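Local structure of dihydrodipicolinate synthase (Aquifex aeolicus, 2EHH) at residues M1-I6 and G34-L39; I6-T11 and G201-A206; L26-V31 and A67-V72; I38-T43 and E56-F61; N208-E213 and Y234-L239. The protein probably catalyses the condensation of pyruvate with aspartate-beta-semialdehyde to 4-hydroxy-tetrahydrodipicolinate, a step on the diaminopimelate route to lysine. All blocks are in the same frame, centred on the assembly; numbering follows the deposited sequence.

In the fold
Interactions 1 and 2 are core contacts within the parallel sheet: they flank strand 4-8 with strands 37-40 and 201-204, share Ile6, and rest on backbone hydrogen bonds, helped in interaction 1 by the carboxylate of Asp36, and backed by branched apolar side chains. Interaction 4, also buried, uses strand 37-40 again but sets a helix against its outer side through aliphatic carbons and a sulfur. Interaction 3 lies farther out, between helix 20-31 and the turn into strand 71-75, and so pairs an apolar patch with a salt bridge at the surface. Interaction 5 joins the last barrel helix to helix 226-242 through an apolar layer with a partly polar margin, about 23 Å between centres from interaction 4.

Interaction 1 of 5, residues M1-I6 and G34-L39; sequences MFQGSI and GTDAIL
Ser5 and Asp36 hold each other by two short hydrogen bonds that run in opposite directions. The amide N of Ser5 donates its N-H to Asp36 OD2 at 2.7 Å, nearly straight (163°) and on the lone pair that points away from the other carboxylate oxygen. Asp36 returns a bond from its own N to Ser5 O, 2.8 Å long and in the carbonyl plane; Ala37 N adds a weak one to the same oxygen. The carboxylate also forms a salt bridge through OD2 with Lys215, so an aspartate here serves both an amide and a charge. Ser5 OG stands anti to the backbone N (chi1 -178°), which turns it to the side of the strand, where it bonds Asn207 and donates to a water that also accepts from Thr35 OG1. Two carbons come close to the oxygens of this polar group. Thr35 lays CG2 against Ser5 O at 3.3 Å, and Gly4 has only its CA beside Asp36, 3.3 Å from OD2, where a CB would collide with that oxygen.

These bonds start the pairing of strands 4-8 and 37-40, the first two of the parallel (beta/alpha)8 or TIM barrel, and Ile6 with Ala37 is the bridge that sets their register. There the backbone adds a CA-H...O contact from Ile6 CA to Ala37 O, 3.3 Å.

The apolar contact of Ile6 with Ala37 sits on the barrel's inner face. Ile6 straddles Ala37 with both branches, CG1 lying 4.0 Å from Ala37 CB, and a methyl-sized side chain suits the room beside so bulky a neighbour.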
# COMPACT_ATOMS: atom_id res chain seq x y z
N MET A 1 17.56 -29.29 5.70
CA MET A 1 18.29 -29.96 4.58
C MET A 1 18.09 -29.24 3.25
O MET A 1 18.90 -29.39 2.34
CB MET A 1 17.85 -31.42 4.46
N PHE A 2 17.01 -28.48 3.12
CA PHE A 2 16.80 -27.71 1.89
C PHE A 2 17.65 -26.47 2.08
O PHE A 2 17.39 -25.65 2.97
CB PHE A 2 15.33 -27.33 1.70
CG PHE A 2 14.48 -28.45 1.18
CD1 PHE A 2 14.88 -29.16 0.05
CD2 PHE A 2 13.31 -28.81 1.81
CE1 PHE A 2 14.13 -30.22 -0.44
CE2 PHE A 2 12.54 -29.86 1.34
CZ PHE A 2 12.95 -30.58 0.21
N GLN A 3 18.67 -26.34 1.25
CA GLN A 3 19.60 -25.23 1.39
C GLN A 3 20.35 -24.99 0.09
O GLN A 3 20.15 -25.72 -0.89
CB GLN A 3 20.55 -25.56 2.55
CG GLN A 3 22.05 -25.30 2.34
CD GLN A 3 22.67 -26.16 1.25
OE1 GLN A 3 22.11 -27.18 0.85
NE2 GLN A 3 23.83 -25.75 0.78
N GLY A 4 21.19 -23.96 0.07
CA GLY A 4 22.00 -23.67 -1.09
C GLY A 4 21.35 -22.95 -2.25
O GLY A 4 20.46 -22.12 -2.08
N SER A 5 21.83 -23.28 -3.45
CA SER A 5 21.34 -22.69 -4.68
C SER A 5 20.31 -23.59 -5.35
O SER A 5 20.64 -24.65 -5.88
CB SER A 5 22.53 -22.45 -5.63
OG SER A 5 22.11 -21.84 -6.83
N ILE A 6 19.05 -23.15 -5.30
CA ILE A 6 17.93 -23.88 -5.89
C ILE A 6 17.36 -23.06 -7.04
O ILE A 6 17.09 -21.87 -6.88
CB ILE A 6 16.81 -24.11 -4.84
CG1 ILE A 6 17.38 -24.86 -3.64
CG2 ILE A 6 15.64 -24.87 -5.46
CD1 ILE A 6 16.39 -25.08 -2.51
N GLY A 34 26.77 -26.93 -10.67
CA GLY A 34 26.72 -26.75 -9.22
C GLY A 34 25.41 -26.48 -8.52
O GLY A 34 25.40 -26.33 -7.30
N THR A 35 24.30 -26.42 -9.25
CA THR A 35 23.01 -26.15 -8.61
C THR A 35 22.67 -27.28 -7.63
O THR A 35 22.83 -28.46 -7.95
CB THR A 35 21.90 -25.98 -9.66
OG1 THR A 35 22.30 -24.98 -10.61
CG2 THR A 35 20.59 -25.55 -9.01
N ASP A 36 22.20 -26.92 -6.44
CA ASP A 36 21.87 -27.91 -5.42
C ASP A 36 20.54 -28.62 -5.64
O ASP A 36 20.41 -29.80 -5.32
CB ASP A 36 21.89 -27.25 -4.04
CG ASP A 36 23.25 -26.71 -3.67
OD1 ASP A 36 24.20 -27.53 -3.56
OD2 ASP A 36 23.39 -25.48 -3.50
N ALA A 37 19.56 -27.91 -6.18
CA ALA A 37 18.26 -28.51 -6.41
C ALA A 37 17.48 -27.79 -7.48
O ALA A 37 17.72 -26.61 -7.76
CB ALA A 37 17.46 -28.53 -5.11
N ILE A 38 16.53 -28.50 -8.07
CA ILE A 38 15.70 -27.92 -9.11
C ILE A 38 14.25 -27.96 -8.66
O ILE A 38 13.77 -28.99 -8.17
CB ILE A 38 15.82 -28.69 -10.45
CG1 ILE A 38 17.26 -28.61 -10.96
CG2 ILE A 38 14.88 -28.09 -11.48
CD1 ILE A 38 17.48 -29.35 -12.25
N LEU A 39 13.57 -26.83 -8.81
CA LEU A 39 12.16 -26.73 -8.48
C LEU A 39 11.44 -26.73 -9.82
O LEU A 39 11.64 -25.84 -10.63
CB LEU A 39 11.85 -25.42 -7.75
CG LEU A 39 10.39 -24.97 -7.78
CD1 LEU A 39 9.53 -25.95 -7.00
CD2 LEU A 39 10.27 -23.56 -7.20
O HOH W 1 23.24 -22.67 -9.08

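Interaction 2 of 5, residues I6-T11 and G201-A206; sequences IVALIT and GVISVA
Ile6 and Ser204 carry most of the backbone pairing between strands 4-8 and 201-204. Ile6 bonds through both its polar atoms: its N donates to Val202 O at 3.0 Å, and its O accepts from Ser204 N at 2.7 Å. The two bonds fall on either side of Ile203 in the chain, the ladder pattern of parallel strands. Beyond the Val7-Ser204 pair, Ala8 N reaches Ser204 O over 2.8 Å in an almost straight bond (174°). Ile6 O accepts twice, since Asn207 ND2 also donates to it, and it has Ile203 CA-H beside it, at 3.3 Å from CA to O. Asn208 ND2 in turn bonds both Ala8 O and Val205 O.

The one polar side chain in the ladder, Ser204, is buried but supplied. With OG anti to the backbone N (chi1 166°), its hydroxyl bonds Asp188 OD1 and accepts from Asn207 N, while the other oxygen of Asp188 takes the amides of Val205 and Ala206. A serine is small enough for this place and brings the oxygen that ties the turn down.

On the inner face Ile203 sets CG1 obliquely across Ile6, 4.0 Å from Ile6 CG2, and its CG2 lies 4.2 Å from Ala8 CB. Ala8 is short enough to leave the neighbouring Thr44 close by; Thr44 and Ile203 both probably bind pyruvate, and Lys161, the likely Schiff-base lysine, lies near Ile203. The pairing of first and last strands is the closure of the TIM barrel.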
# COMPACT_ATOMS: atom_id res chain seq x y z
N ILE A 6 19.05 -23.15 -5.30
CA ILE A 6 17.93 -23.88 -5.89
C ILE A 6 17.36 -23.06 -7.04
O ILE A 6 17.09 -21.87 -6.88
CB ILE A 6 16.81 -24.11 -4.84
CG1 ILE A 6 17.38 -24.86 -3.64
CG2 ILE A 6 15.64 -24.87 -5.46
CD1 ILE A 6 16.39 -25.08 -2.51
N VAL A 7 17.17 -23.68 -8.19
CA VAL A 7 16.65 -22.96 -9.34
C VAL A 7 15.16 -23.19 -9.58
O VAL A 7 14.69 -24.33 -9.59
CB VAL A 7 17.43 -23.32 -10.64
CG1 VAL A 7 17.29 -24.82 -10.92
CG2 VAL A 7 16.90 -22.51 -11.81
N ALA A 8 14.41 -22.10 -9.73
CA ALA A 8 12.98 -22.20 -10.03
C ALA A 8 13.05 -22.35 -11.55
O ALA A 8 13.16 -21.37 -12.29
CB ALA A 8 12.26 -20.90 -9.64
N LEU A 9 13.03 -23.60 -12.00
CA LEU A 9 13.16 -23.89 -13.42
C LEU A 9 11.99 -23.51 -14.31
O LEU A 9 10.83 -23.75 -13.97
CB LEU A 9 13.46 -25.39 -13.59
CG LEU A 9 14.22 -25.79 -14.85
CD1 LEU A 9 15.66 -25.31 -14.74
CD2 LEU A 9 14.19 -27.31 -15.00
N ILE A 10 12.29 -22.92 -15.45
CA ILE A 10 11.27 -22.55 -16.42
C ILE A 10 10.80 -23.87 -17.04
O ILE A 10 11.48 -24.88 -16.92
CB ILE A 10 11.85 -21.70 -17.57
CG1 ILE A 10 13.01 -22.45 -18.23
CG2 ILE A 10 12.31 -20.35 -17.05
CD1 ILE A 10 13.50 -21.84 -19.52
N THR A 11 9.63 -23.85 -17.68
CA THR A 11 9.12 -25.04 -18.35
C THR A 11 9.13 -24.75 -19.85
O THR A 11 8.33 -23.97 -20.35
CB THR A 11 7.67 -25.37 -17.92
OG1 THR A 11 7.63 -25.61 -16.51
CG2 THR A 11 7.18 -26.62 -18.65
N GLY A 201 19.51 -20.34 2.04
CA GLY A 201 19.70 -20.42 0.61
C GLY A 201 18.66 -19.61 -0.14
O GLY A 201 18.02 -18.73 0.43
N VAL A 202 18.50 -19.92 -1.42
CA VAL A 202 17.54 -19.21 -2.26
C VAL A 202 16.91 -20.10 -3.32
O VAL A 202 17.55 -21.02 -3.84
CB VAL A 202 18.22 -18.02 -2.99
CG1 VAL A 202 19.39 -18.52 -3.84
CG2 VAL A 202 17.21 -17.29 -3.87
N ILE A 203 15.64 -19.86 -3.61
CA ILE A 203 14.97 -20.57 -4.70
C ILE A 203 14.96 -19.41 -5.69
O ILE A 203 14.11 -18.52 -5.63
CB ILE A 203 13.55 -21.04 -4.31
CG1 ILE A 203 13.68 -22.20 -3.30
CG2 ILE A 203 12.80 -21.51 -5.54
CD1 ILE A 203 12.36 -22.82 -2.87
N SER A 204 15.96 -19.45 -6.55
CA SER A 204 16.27 -18.41 -7.54
C SER A 204 15.72 -18.48 -8.96
O SER A 204 15.42 -19.55 -9.49
CB SER A 204 17.80 -18.30 -7.61
OG SER A 204 18.25 -17.56 -8.73
N VAL A 205 15.61 -17.29 -9.56
CA VAL A 205 15.18 -17.13 -10.94
C VAL A 205 16.46 -16.93 -11.75
O VAL A 205 16.64 -17.53 -12.81
CB VAL A 205 14.27 -15.88 -11.11
CG1 VAL A 205 14.12 -15.53 -12.58
CG2 VAL A 205 12.89 -16.16 -10.51
N ALA A 206 17.35 -16.09 -11.23
CA ALA A 206 18.62 -15.78 -11.89
C ALA A 206 19.46 -17.04 -12.13
O ALA A 206 20.30 -17.07 -13.03
CB ALA A 206 19.42 -14.78 -11.06

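Interaction 3 of 5, residues L26-V31 and A67-V72; sequences LIEFHV and AGRIKV
Val31 lays its CG2 methyl over the centre of one face of the Arg69 guanidinium, 4.1 Å above the plane, and presses the same methyl against Ile70. That second contact, 3.4 Å from Val31 CG2 to Ile70 CD1, is tighter than usual for carbons. Ile70 reaches it with CG1 set between its backbone N and carbonyl carbon (chi1 54°), and CD1 also comes within 4.2 Å of Ile27 CG2. Branched apolar side chains suit this seam, which in the TIM barrel joins the last turns of helix 20-31 to the turn that leads from helix 52-66 into the third strand, 71-75.

At the solvent margin Glu28 and Arg69 form an end-on, two-nitrogen salt bridge. Arg69 NH2 meets Glu28 OE1 at 2.9 Å from above the carboxylate plane, and NH1 meets OE2 at 2.9 Å on its syn side; the carboxylate and guanidinium planes are 40° apart. Replacing Glu28 by an alanine would probably leave the Arg69 charge without its mate on helix 20-31 and its guanidinium less firmly held over Val31. Arg69 also donates from NE to Ala66 O and from NH2 to Arg65 O, so it binds the carbonyls at the end of helix 52-66 as well.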
# COMPACT_ATOMS: atom_id res chain seq x y z
N LEU A 26 18.10 -28.88 -19.71
CA LEU A 26 18.09 -27.87 -18.66
C LEU A 26 18.53 -28.55 -17.36
O LEU A 26 19.29 -28.00 -16.57
CB LEU A 26 16.67 -27.31 -18.52
CG LEU A 26 16.40 -25.80 -18.63
CD1 LEU A 26 17.28 -25.17 -19.70
CD2 LEU A 26 14.91 -25.60 -18.93
N ILE A 27 18.04 -29.78 -17.15
CA ILE A 27 18.40 -30.52 -15.95
C ILE A 27 19.90 -30.83 -15.93
O ILE A 27 20.55 -30.65 -14.90
CB ILE A 27 17.59 -31.83 -15.86
CG1 ILE A 27 16.11 -31.48 -15.62
CG2 ILE A 27 18.11 -32.70 -14.72
CD1 ILE A 27 15.19 -32.67 -15.50
N GLU A 28 20.44 -31.27 -17.05
CA GLU A 28 21.87 -31.58 -17.14
C GLU A 28 22.67 -30.30 -16.93
O GLU A 28 23.73 -30.31 -16.30
CB GLU A 28 22.19 -32.18 -18.52
CG GLU A 28 21.43 -33.46 -18.81
CD GLU A 28 21.81 -34.59 -17.87
OE1 GLU A 28 20.98 -35.50 -17.68
OE2 GLU A 28 22.94 -34.58 -17.34
N PHE A 29 22.16 -29.20 -17.47
CA PHE A 29 22.80 -27.90 -17.34
C PHE A 29 23.06 -27.60 -15.86
O PHE A 29 24.15 -27.19 -15.47
CB PHE A 29 21.90 -26.82 -17.94
CG PHE A 29 22.41 -25.41 -17.79
CD1 PHE A 29 23.61 -25.02 -18.37
CD2 PHE A 29 21.66 -24.46 -17.11
CE1 PHE A 29 24.06 -23.70 -18.27
CE2 PHE A 29 22.09 -23.14 -17.00
CZ PHE A 29 23.29 -22.76 -17.58
N HIS A 30 22.05 -27.83 -15.02
CA HIS A 30 22.20 -27.56 -13.60
C HIS A 30 23.03 -28.58 -12.86
O HIS A 30 23.70 -28.25 -11.88
CB HIS A 30 20.83 -27.38 -12.95
CG HIS A 30 20.20 -26.07 -13.27
ND1 HIS A 30 19.28 -25.91 -14.27
CD2 HIS A 30 20.48 -24.82 -12.81
CE1 HIS A 30 19.01 -24.63 -14.43
NE2 HIS A 30 19.72 -23.94 -13.55
N VAL A 31 23.01 -29.83 -13.32
CA VAL A 31 23.81 -30.86 -12.67
C VAL A 31 25.29 -30.50 -12.81
O VAL A 31 26.04 -30.58 -11.85
CB VAL A 31 23.56 -32.26 -13.29
CG1 VAL A 31 24.60 -33.25 -12.78
CG2 VAL A 31 22.17 -32.75 -12.93
N ALA A 67 17.69 -38.12 -11.36
CA ALA A 67 18.09 -39.39 -10.76
C ALA A 67 19.06 -39.24 -9.59
O ALA A 67 20.16 -39.80 -9.61
CB ALA A 67 18.69 -40.30 -11.83
N GLY A 68 18.66 -38.49 -8.57
CA GLY A 68 19.48 -38.31 -7.39
C GLY A 68 20.75 -37.49 -7.49
O GLY A 68 21.39 -37.23 -6.47
N ARG A 69 21.14 -37.08 -8.69
CA ARG A 69 22.35 -36.28 -8.84
C ARG A 69 22.15 -34.88 -8.26
O ARG A 69 23.11 -34.22 -7.86
CB ARG A 69 22.75 -36.19 -10.31
CG ARG A 69 23.23 -37.51 -10.90
CD ARG A 69 23.50 -37.36 -12.38
NE ARG A 69 22.26 -37.09 -13.11
CZ ARG A 69 22.20 -36.59 -14.34
NH1 ARG A 69 23.31 -36.31 -14.99
NH2 ARG A 69 21.02 -36.39 -14.92
N ILE A 70 20.90 -34.44 -8.23
CA ILE A 70 20.53 -33.14 -7.67
C ILE A 70 19.12 -33.31 -7.13
O ILE A 70 18.35 -34.13 -7.64
CB ILE A 70 20.53 -32.04 -8.74
CG1 ILE A 70 19.63 -32.45 -9.91
CG2 ILE A 70 21.95 -31.75 -9.20
CD1 ILE A 70 19.60 -31.46 -11.03
N LYS A 71 18.78 -32.56 -6.09
CA LYS A 71 17.45 -32.68 -5.51
C LYS A 71 16.39 -32.15 -6.48
O LYS A 71 16.64 -31.26 -7.29
CB LYS A 71 17.37 -31.90 -4.20
CG LYS A 71 18.31 -32.40 -3.11
CD LYS A 71 17.95 -33.80 -2.65
CE LYS A 71 18.70 -34.17 -1.37
NZ LYS A 71 18.37 -33.25 -0.24
N VAL A 72 15.19 -32.73 -6.38
CA VAL A 72 14.08 -32.32 -7.21
C VAL A 72 12.93 -31.96 -6.30
O VAL A 72 12.46 -32.79 -5.51
CB VAL A 72 13.62 -33.43 -8.18
CG1 VAL A 72 12.39 -32.97 -8.96
CG2 VAL A 72 14.75 -33.79 -9.14

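Interaction 4 of 5, residues I38-T43 and E56-F61; sequences ILVCGT and EKVIEF
No flat group lies between Val40 and Cys41 and the two residues they meet, Val58 and Ile59; the nearby ring pair, Phe61 edge-to-face with Tyr20, lies to one side, Lys57 makes a cation-pi contact with the same tyrosine, and the side chain of His55 touches Cys41. The contact belongs to the beta-alpha-beta unit of strand 37-40, helix 52-66 and strand 71-75 in the TIM barrel, and it seats the helix on the outer side of its strand.

Val58 does the central work. Its CG1, anti to the backbone N (chi1 165°), extends toward the strand and is touched from two places: by Cys41 SG at 3.6 Å and by Val40 CB at 4.0 Å. Cys41 SG, lying beside its own backbone N, also comes within 3.8 Å of Val58 CB. Branched aliphatic side chains and a compact sulfur fit such a junction, where all four residues are buried.

Cys41 has a positive phi (67°), a turn of the chain that takes the backbone out of the strand. The loop so begun leads to Thr43, probably part of the catalytic proton relay, whose hydroxyl makes a weak hydrogen bond with Tyr106 of a neighbouring subunit. Ile59 finishes the seam from the next helix position: its CG1 sits as far from Val40 CG2 as from Cys41 SG, 4.2 Å in each case.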
# COMPACT_ATOMS: atom_id res chain seq x y z
N ILE A 38 16.53 -28.50 -8.07
CA ILE A 38 15.70 -27.92 -9.11
C ILE A 38 14.25 -27.96 -8.66
O ILE A 38 13.77 -28.99 -8.17
CB ILE A 38 15.82 -28.69 -10.45
CG1 ILE A 38 17.26 -28.61 -10.96
CG2 ILE A 38 14.88 -28.09 -11.48
CD1 ILE A 38 17.48 -29.35 -12.25
N LEU A 39 13.57 -26.83 -8.81
CA LEU A 39 12.16 -26.73 -8.48
C LEU A 39 11.44 -26.73 -9.82
O LEU A 39 11.64 -25.84 -10.63
CB LEU A 39 11.85 -25.42 -7.75
CG LEU A 39 10.39 -24.97 -7.78
CD1 LEU A 39 9.53 -25.95 -7.00
CD2 LEU A 39 10.27 -23.56 -7.20
N VAL A 40 10.61 -27.75 -10.05
CA VAL A 40 9.86 -27.82 -11.30
C VAL A 40 8.38 -27.54 -11.05
O VAL A 40 7.85 -27.84 -9.98
CB VAL A 40 10.01 -29.21 -11.97
CG1 VAL A 40 11.46 -29.42 -12.38
CG2 VAL A 40 9.57 -30.30 -11.01
N CYS A 41 7.73 -26.94 -12.04
CA CYS A 41 6.32 -26.61 -11.95
C CYS A 41 6.00 -25.54 -10.92
O CYS A 41 4.96 -25.59 -10.27
CB CYS A 41 5.51 -27.87 -11.65
SG CYS A 41 5.67 -29.08 -12.94
N GLY A 42 6.91 -24.58 -10.78
CA GLY A 42 6.67 -23.48 -9.87
C GLY A 42 6.13 -22.32 -10.68
O GLY A 42 5.79 -22.49 -11.86
N THR A 43 6.04 -21.15 -10.07
CA THR A 43 5.53 -19.97 -10.77
C THR A 43 6.40 -19.68 -11.99
O THR A 43 5.89 -19.36 -13.07
CB THR A 43 5.56 -18.73 -9.86
OG1 THR A 43 4.89 -19.04 -8.63
CG2 THR A 43 4.88 -17.55 -10.53
N GLU A 56 2.11 -33.57 -13.39
CA GLU A 56 2.59 -34.88 -12.95
C GLU A 56 3.62 -35.48 -13.89
O GLU A 56 4.55 -36.15 -13.45
CB GLU A 56 1.41 -35.84 -12.72
CG GLU A 56 0.46 -36.04 -13.87
CD GLU A 56 -0.85 -36.68 -13.43
OE1 GLU A 56 -0.90 -37.23 -12.30
OE2 GLU A 56 -1.83 -36.64 -14.20
N LYS A 57 3.48 -35.21 -15.19
CA LYS A 57 4.43 -35.74 -16.17
C LYS A 57 5.80 -35.06 -16.03
O LYS A 57 6.84 -35.71 -16.12
CB LYS A 57 3.89 -35.54 -17.59
CG LYS A 57 4.70 -36.21 -18.69
CD LYS A 57 4.66 -37.73 -18.58
CE LYS A 57 5.28 -38.40 -19.81
NZ LYS A 57 6.66 -37.91 -20.11
N VAL A 58 5.79 -33.75 -15.82
CA VAL A 58 7.04 -33.00 -15.67
C VAL A 58 7.77 -33.41 -14.40
O VAL A 58 8.98 -33.58 -14.40
CB VAL A 58 6.78 -31.48 -15.66
CG1 VAL A 58 8.01 -30.74 -15.14
CG2 VAL A 58 6.46 -31.01 -17.07
N ILE A 59 7.02 -33.57 -13.31
CA ILE A 59 7.61 -33.96 -12.04
C ILE A 59 8.22 -35.35 -12.18
O ILE A 59 9.39 -35.58 -11.84
CB ILE A 59 6.56 -33.97 -10.92
CG1 ILE A 59 6.04 -32.55 -10.68
CG2 ILE A 59 7.16 -34.52 -9.63
CD1 ILE A 59 4.82 -32.47 -9.76
N GLU A 60 7.44 -36.29 -12.70
CA GLU A 60 7.90 -37.66 -12.89
C GLU A 60 9.14 -37.68 -13.79
O GLU A 60 10.11 -38.40 -13.52
CB GLU A 60 6.77 -38.49 -13.48
CG GLU A 60 7.11 -39.93 -13.75
CD GLU A 60 5.88 -40.74 -14.13
OE1 GLU A 60 5.14 -40.30 -15.03
OE2 GLU A 60 5.66 -41.81 -13.52
N PHE A 61 9.11 -36.88 -14.85
CA PHE A 61 10.22 -36.79 -15.79
C PHE A 61 11.49 -36.23 -15.14
O PHE A 61 12.59 -36.75 -15.34
CB PHE A 61 9.83 -35.90 -16.97
CG PHE A 61 10.95 -35.66 -17.95
CD1 PHE A 61 11.28 -36.63 -18.90
CD2 PHE A 61 11.69 -34.49 -17.91
CE1 PHE A 61 12.32 -36.42 -19.80
CE2 PHE A 61 12.73 -34.27 -18.81
CZ PHE A 61 13.05 -35.23 -19.75

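Interaction 5 of 5, residues N208-E213 and Y234-L239; sequences NVMPRE and YYLHDL
Met210 gives the apolar part of this contact its reach, lying across Leu239 and running past Leu236 in the opposite sense. Its SD is 3.5 Å from Leu239 CD2. The chain then bends at the sulfur (chi3 81°), which carries CE to 3.9 Å from Leu236 CD1. Val209 adds CG2 against Leu239 CD2 at 4.1 Å. Met210 stands at the N-cap position, but what suits it to this contact is its length: a flexible thioether can lie along the two leucines.

The helix it precedes, 211-223, is the last of the TIM barrel, and helix 226-242 belongs to the helical C-terminal region that follows the barrel in this family. An alanine in place of Met210 would probably leave a gap over Leu236 and Leu239 and deprive the Tyr235 edge of its methyl neighbour.

The aromatic contact is slight: Met210 CE meets Tyr235 at the ring edge, 4.2 Å from CE1, and Tyr288 packs edge-to-face with the same ring. At the polar margin, Glu213 offers its aliphatic part, CB lying 3.8 Å from Leu236 CD2, while its carboxylate leads away. Helix 226-242 is kinked here, and Leu239 N bonds the hydroxyl of Tyr288.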
# COMPACT_ATOMS: atom_id res chain seq x y z
N ASN A 208 18.65 -19.68 -13.43
CA ASN A 208 18.36 -20.24 -14.75
C ASN A 208 19.41 -19.89 -15.80
O ASN A 208 19.62 -20.66 -16.73
CB ASN A 208 16.99 -19.74 -15.24
CG ASN A 208 15.84 -20.52 -14.65
OD1 ASN A 208 15.55 -21.64 -15.08
ND2 ASN A 208 15.17 -19.94 -13.66
N VAL A 209 20.06 -18.74 -15.64
CA VAL A 209 21.05 -18.32 -16.62
C VAL A 209 22.49 -18.17 -16.15
O VAL A 209 23.41 -18.24 -16.97
CB VAL A 209 20.60 -17.01 -17.31
CG1 VAL A 209 19.25 -17.24 -17.99
CG2 VAL A 209 20.49 -15.90 -16.30
N MET A 210 22.70 -17.94 -14.86
CA MET A 210 24.05 -17.82 -14.32
C MET A 210 24.15 -18.64 -13.04
O MET A 210 24.37 -18.11 -11.95
CB MET A 210 24.40 -16.35 -14.06
CG MET A 210 24.69 -15.56 -15.33
SD MET A 210 25.28 -13.88 -15.06
CE MET A 210 27.02 -14.15 -14.73
N PRO A 211 24.00 -19.97 -13.16
CA PRO A 211 24.05 -20.95 -12.07
C PRO A 211 25.32 -20.88 -11.22
O PRO A 211 25.26 -20.88 -9.98
CB PRO A 211 23.97 -22.30 -12.79
CG PRO A 211 23.29 -21.97 -14.08
CD PRO A 211 23.89 -20.65 -14.46
N ARG A 212 26.46 -20.82 -11.89
CA ARG A 212 27.75 -20.79 -11.21
C ARG A 212 27.92 -19.58 -10.31
O ARG A 212 28.31 -19.71 -9.15
CB ARG A 212 28.88 -20.83 -12.24
CG ARG A 212 28.86 -22.06 -13.14
CD ARG A 212 29.92 -21.98 -14.23
NE ARG A 212 31.27 -22.07 -13.69
CZ ARG A 212 31.92 -23.21 -13.47
NH1 ARG A 212 31.35 -24.37 -13.76
NH2 ARG A 212 33.15 -23.18 -12.98
N GLU A 213 27.62 -18.40 -10.84
CA GLU A 213 27.76 -17.16 -10.08
C GLU A 213 26.85 -17.14 -8.87
O GLU A 213 27.28 -16.80 -7.76
CB GLU A 213 27.45 -15.95 -10.97
CG GLU A 213 28.42 -15.73 -12.13
CD GLU A 213 28.38 -16.82 -13.18
OE1 GLU A 213 27.32 -17.48 -13.34
OE2 GLU A 213 29.40 -17.01 -13.87
N TYR A 234 26.67 -7.36 -5.94
CA TYR A 234 26.69 -6.14 -6.74
C TYR A 234 27.08 -6.36 -8.19
O TYR A 234 26.71 -5.58 -9.07
CB TYR A 234 27.58 -5.09 -6.07
CG TYR A 234 26.90 -4.51 -4.85
CD1 TYR A 234 25.74 -3.75 -4.98
CD2 TYR A 234 27.37 -4.78 -3.57
CE1 TYR A 234 25.05 -3.29 -3.88
CE2 TYR A 234 26.68 -4.31 -2.44
CZ TYR A 234 25.52 -3.57 -2.61
OH TYR A 234 24.80 -3.13 -1.52
N TYR A 235 27.82 -7.44 -8.44
CA TYR A 235 28.22 -7.76 -9.80
C TYR A 235 26.97 -8.25 -10.55
O TYR A 235 26.72 -7.87 -11.69
CB TYR A 235 29.30 -8.84 -9.78
CG TYR A 235 29.58 -9.48 -11.12
CD1 TYR A 235 29.04 -10.72 -11.44
CD2 TYR A 235 30.36 -8.84 -12.07
CE1 TYR A 235 29.27 -11.31 -12.68
CE2 TYR A 235 30.60 -9.41 -13.32
CZ TYR A 235 30.05 -10.65 -13.62
OH TYR A 235 30.28 -11.22 -14.85
N LEU A 236 26.18 -9.07 -9.86
CA LEU A 236 24.97 -9.65 -10.42
C LEU A 236 23.72 -8.76 -10.31
O LEU A 236 22.66 -9.12 -10.83
CB LEU A 236 24.69 -10.98 -9.72
CG LEU A 236 24.84 -12.33 -10.44
CD1 LEU A 236 25.96 -12.30 -11.45
CD2 LEU A 236 25.06 -13.40 -9.40
N HIS A 237 23.84 -7.61 -9.67
CA HIS A 237 22.68 -6.74 -9.49
C HIS A 237 21.95 -6.37 -10.78
O HIS A 237 20.72 -6.42 -10.82
CB HIS A 237 23.06 -5.45 -8.74
CG HIS A 237 21.89 -4.75 -8.14
ND1 HIS A 237 21.12 -5.32 -7.14
CD2 HIS A 237 21.32 -3.55 -8.41
CE1 HIS A 237 20.13 -4.50 -6.84
NE2 HIS A 237 20.23 -3.42 -7.59
N ASP A 238 22.69 -6.01 -11.82
CA ASP A 238 22.06 -5.67 -13.10
C ASP A 238 21.23 -6.84 -13.64
O ASP A 238 20.17 -6.64 -14.21
CB ASP A 238 23.10 -5.24 -14.13
CG ASP A 238 23.64 -3.85 -13.88
OD1 ASP A 238 23.12 -3.16 -12.98
OD2 ASP A 238 24.59 -3.45 -14.59
N LEU A 239 21.74 -8.06 -13.47
CA LEU A 239 21.00 -9.24 -13.94
C LEU A 239 19.74 -9.43 -13.10
O LEU A 239 18.66 -9.68 -13.65
CB LEU A 239 21.87 -10.50 -13.83
CG LEU A 239 21.17 -11.81 -14.22
CD1 LEU A 239 20.86 -11.80 -15.70
CD2 LEU A 239 22.07 -12.99 -13.87